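Local coordinates for NMB1025 protein (Neisseria meningitidis serogroup B, PDB 3KJJ), which is of unknown function but belongs to the YjgF (RutC) family of small trimeric proteins, at residues A82-V87 / W112-K117. Numbering follows the deposited sequence.
Sequences AEMNGV and WRVEIK
Met84, modelled as selenomethionine, reaches from helix 81-91 to Val114 and Ile116 of strand 114-121. Its CB leaves the helix toward the strand, yet Met84 CB itself remains 5.4 Å from Val114 CG2 and makes no close contact. CG, anti to the backbone N (chi1 -178°), lies farther along the strand direction and somewhat nearer to the strand; Met84 CG and Val114 CG2 are 4.3 Å apart, a loose apolar contact. The bend at chi2 (-78°) runs the selenium on along the strand while drawing it slightly back, leaving Met84 SE 5.4 Å from Ile116 CD1. The terminal methyl turns in again, and Met84 CE meets Ile116 CD1 tip to tip at 3.5 Å. Behind that methyl, Ile116 CG1 lies 4.5 Å from Met84 CE.

The delta methyl of Ile116 projects from the sheet to meet CE. Val114, whose branches end close to the backbone, fills the shorter reach beside CG. Both are beta-branched, a shape well suited to a strand. The CA atoms of Met84 and Val114 lie 8.2 Å apart, a gap bridged by CG and the valine methyl; the flexible, unbranched rest of the methionine then bends to reach Ile116, farther along the strand. Ile73 of the adjoining strand 68-75 touches all three residues, and Thr47 of helix 43-60 packs on Met84 and Val114, so strand 68-75 and helix 43-60 close around the same contact.

Residues alternate along the strand: Val114 and Ile116 face the helices, whereas Glu115 and Lys117 contact a second subunit, Lys117 NZ forming a salt bridge with its Asp70. Helices thus pack on one face of a mixed sheet and the other face turns to a second subunit, as in the YjgF family, whose trimers bring the sheets together at the centre with the helices outside.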
ATOM      1  N   ALA B  82     -15.348  14.299  -4.551  1.00 19.61           N
ATOM      2  CA  ALA B  82     -16.685  13.966  -5.051  1.00 21.19           C
ATOM      3  C   ALA B  82     -16.693  13.643  -6.545  1.00 18.22           C
ATOM      4  O   ALA B  82     -17.400  12.734  -6.978  1.00 19.65           O
ATOM      5  CB  ALA B  82     -17.702  15.072  -4.717  1.00 20.35           C
ATOM      6  N   GLU B  83     -15.899  14.375  -7.324  1.00 19.27           N
ATOM      7  CA  GLU B  83     -15.812  14.151  -8.767  1.00 20.52           C
ATOM      8  C   GLU B  83     -15.213  12.786  -9.088  1.00 18.09           C
ATOM      9  O   GLU B  83     -15.723  12.076  -9.964  1.00 19.49           O
ATOM     10  CB  GLU B  83     -15.002  15.253  -9.461  1.00 20.72           C
ATOM     11  CG  GLU B  83     -15.083  15.217 -10.988  1.00 25.07           C
ATOM     12  CD  GLU B  83     -14.558  16.484 -11.658  1.00 28.51           C
ATOM     13  OE1 GLU B  83     -14.251  17.460 -10.946  1.00 28.50           O
ATOM     14  OE2 GLU B  83     -14.449  16.501 -12.903  1.00 27.56           O
HETATM   15  N   MSE B  84     -14.131  12.443  -8.389  1.00 17.67           N
HETATM   16  CA  MSE B  84     -13.481  11.135  -8.537  1.00 19.75           C
HETATM   17  C   MSE B  84     -14.481  10.051  -8.158  1.00 20.27           C
HETATM   18  O   MSE B  84     -14.753   9.162  -8.968  1.00 21.55           O
HETATM   19  CB  MSE B  84     -12.198  11.054  -7.694  1.00 19.86           C
HETATM   20  CG  MSE B  84     -11.405   9.733  -7.805  1.00 17.32           C
HETATM   21 SE   MSE B  84     -12.186   8.245  -6.757  1.00 24.12          SE
HETATM   22  CE  MSE B  84     -11.291   6.801  -7.687  1.00 29.16           C
ATOM     23  N   ASN B  85     -15.049  10.168  -6.951  1.00 20.23           N
ATOM     24  CA  ASN B  85     -16.065   9.239  -6.421  1.00 20.15           C
ATOM     25  C   ASN B  85     -17.215   8.938  -7.364  1.00 19.47           C
ATOM     26  O   ASN B  85     -17.640   7.793  -7.464  1.00 19.05           O
ATOM     27  CB  ASN B  85     -16.639   9.749  -5.086  1.00 19.71           C
ATOM     28  CG  ASN B  85     -15.667   9.596  -3.934  1.00 19.46           C
ATOM     29  OD1 ASN B  85     -14.715   8.826  -4.005  1.00 17.50           O
ATOM     30  ND2 ASN B  85     -15.903  10.338  -2.864  1.00 17.86           N
ATOM     31  N   GLY B  86     -17.718   9.962  -8.052  1.00 17.49           N
ATOM     32  CA  GLY B  86     -18.817   9.781  -9.004  1.00 18.61           C
ATOM     33  C   GLY B  86     -18.487   8.777 -10.094  1.00 18.44           C
ATOM     34  O   GLY B  86     -19.340   7.974 -10.489  1.00 17.57           O
ATOM     35  N   VAL B  87     -17.237   8.800 -10.557  1.00 17.70           N
ATOM     36  CA  VAL B  87     -16.796   7.894 -11.596  1.00 16.27           C
ATOM     37  C   VAL B  87     -16.483   6.516 -10.995  1.00 16.93           C
ATOM     38  O   VAL B  87     -16.923   5.493 -11.523  1.00 20.64           O
ATOM     39  CB  VAL B  87     -15.633   8.501 -12.418  1.00 16.82           C
ATOM     40  CG1 VAL B  87     -15.085   7.495 -13.432  1.00 13.11           C
ATOM     41  CG2 VAL B  87     -16.118   9.781 -13.119  1.00 12.36           C
ATOM     42  N   TRP B 112      -1.447  15.640 -13.532  1.00 19.69           N
ATOM     43  CA  TRP B 112      -2.122  14.423 -13.060  1.00 19.23           C
ATOM     44  C   TRP B 112      -2.870  14.702 -11.765  1.00 20.14           C
ATOM     45  O   TRP B 112      -2.278  15.119 -10.770  1.00 22.35           O
ATOM     46  CB  TRP B 112      -1.138  13.278 -12.828  1.00 21.32           C
ATOM     47  CG  TRP B 112      -0.406  12.778 -14.044  1.00 19.71           C
ATOM     48  CD1 TRP B 112      -0.705  13.012 -15.360  1.00 23.22           C
ATOM     49  CD2 TRP B 112       0.728  11.902 -14.040  1.00 21.38           C
ATOM     50  NE1 TRP B 112       0.195  12.360 -16.172  1.00 20.13           N
ATOM     51  CE2 TRP B 112       1.078  11.664 -15.387  1.00 22.97           C
ATOM     52  CE3 TRP B 112       1.490  11.304 -13.022  1.00 22.53           C
ATOM     53  CZ2 TRP B 112       2.164  10.855 -15.747  1.00 21.34           C
ATOM     54  CZ3 TRP B 112       2.560  10.490 -13.380  1.00 23.49           C
ATOM     55  CH2 TRP B 112       2.889  10.276 -14.735  1.00 22.73           C
ATOM     56  N   ARG B 113      -4.170  14.437 -11.778  1.00 18.59           N
ATOM     57  CA  ARG B 113      -5.036  14.746 -10.645  0.50 18.83           C
ATOM     58  C   ARG B 113      -5.398  13.497  -9.843  1.00 17.83           C
ATOM     59  O   ARG B 113      -5.939  13.597  -8.732  1.00 18.21           O
ATOM     60  CB  ARG B 113      -6.298  15.464 -11.135  0.50 19.31           C
ATOM     61  CG  ARG B 113      -6.010  16.619 -12.089  0.50 20.14           C
ATOM     62  CD  ARG B 113      -7.058  17.693 -11.990  0.50 23.87           C
ATOM     63  NE  ARG B 113      -7.118  18.260 -10.647  0.50 19.01           N
ATOM     64  CZ  ARG B 113      -6.474  19.358 -10.269  0.50 21.19           C
ATOM     65  NH1 ARG B 113      -6.600  19.802  -9.028  0.50 18.62           N
ATOM     66  NH2 ARG B 113      -5.717  20.017 -11.136  0.50 18.92           N
ATOM     67  N   VAL B 114      -5.090  12.322 -10.411  1.00 16.62           N
ATOM     68  CA  VAL B 114      -5.417  11.031  -9.788  1.00 15.02           C
ATOM     69  C   VAL B 114      -4.456   9.910 -10.210  1.00 16.21           C
ATOM     70  O   VAL B 114      -3.950   9.889 -11.333  1.00 16.53           O
ATOM     71  CB  VAL B 114      -6.911  10.622 -10.047  1.00 16.75           C
ATOM     72  CG1 VAL B 114      -7.177  10.396 -11.560  1.00  9.51           C
ATOM     73  CG2 VAL B 114      -7.323   9.403  -9.209  1.00 12.26           C
ATOM     74  N   GLU B 115      -4.197   9.004  -9.276  1.00 13.81           N
ATOM     75  CA  GLU B 115      -3.415   7.804  -9.518  1.00 13.35           C
ATOM     76  C   GLU B 115      -4.044   6.720  -8.654  1.00 12.00           C
ATOM     77  O   GLU B 115      -4.343   6.951  -7.486  1.00 11.67           O
ATOM     78  CB  GLU B 115      -1.935   8.030  -9.148  1.00 13.93           C
ATOM     79  CG  GLU B 115      -1.006   6.836  -9.398  1.00 20.45           C
ATOM     80  CD  GLU B 115       0.480   7.186  -9.288  1.00 20.35           C
ATOM     81  OE1 GLU B 115       0.838   8.379  -9.370  1.00 20.65           O
ATOM     82  OE2 GLU B 115       1.300   6.259  -9.133  1.00 23.10           O
ATOM     83  N   ILE B 116      -4.268   5.541  -9.227  1.00 14.01           N
ATOM     84  CA  ILE B 116      -4.905   4.459  -8.473  1.00 13.72           C
ATOM     85  C   ILE B 116      -4.038   3.208  -8.520  1.00 14.51           C
ATOM     86  O   ILE B 116      -3.635   2.752  -9.604  1.00 12.86           O
ATOM     87  CB  ILE B 116      -6.347   4.168  -8.965  1.00 15.47           C
ATOM     88  CG1 ILE B 116      -7.203   5.437  -8.889  1.00 16.39           C
ATOM     89  CG2 ILE B 116      -6.981   3.016  -8.161  1.00 13.33           C
ATOM     90  CD1 ILE B 116      -8.620   5.309  -9.474  1.00 13.36           C
ATOM     91  N   LYS B 117      -3.755   2.687  -7.327  1.00 13.68           N
ATOM     92  CA  LYS B 117      -2.920   1.517  -7.117  1.00 16.69           C
ATOM     93  C   LYS B 117      -3.781   0.353  -6.646  1.00 15.47           C
ATOM     94  O   LYS B 117      -4.429   0.432  -5.601  1.00 18.94           O
ATOM     95  CB  LYS B 117      -1.855   1.829  -6.068  1.00 14.21           C
ATOM     96  CG  LYS B 117      -0.929   0.659  -5.713  1.00 19.26           C
ATOM     97  CD  LYS B 117       0.308   0.670  -6.567  1.00 29.19           C
ATOM     98  CE  LYS B 117       1.446  -0.017  -5.856  1.00 28.22           C
ATOM     99  NZ  LYS B 117       2.530  -0.372  -6.815  1.00 21.10           N
TER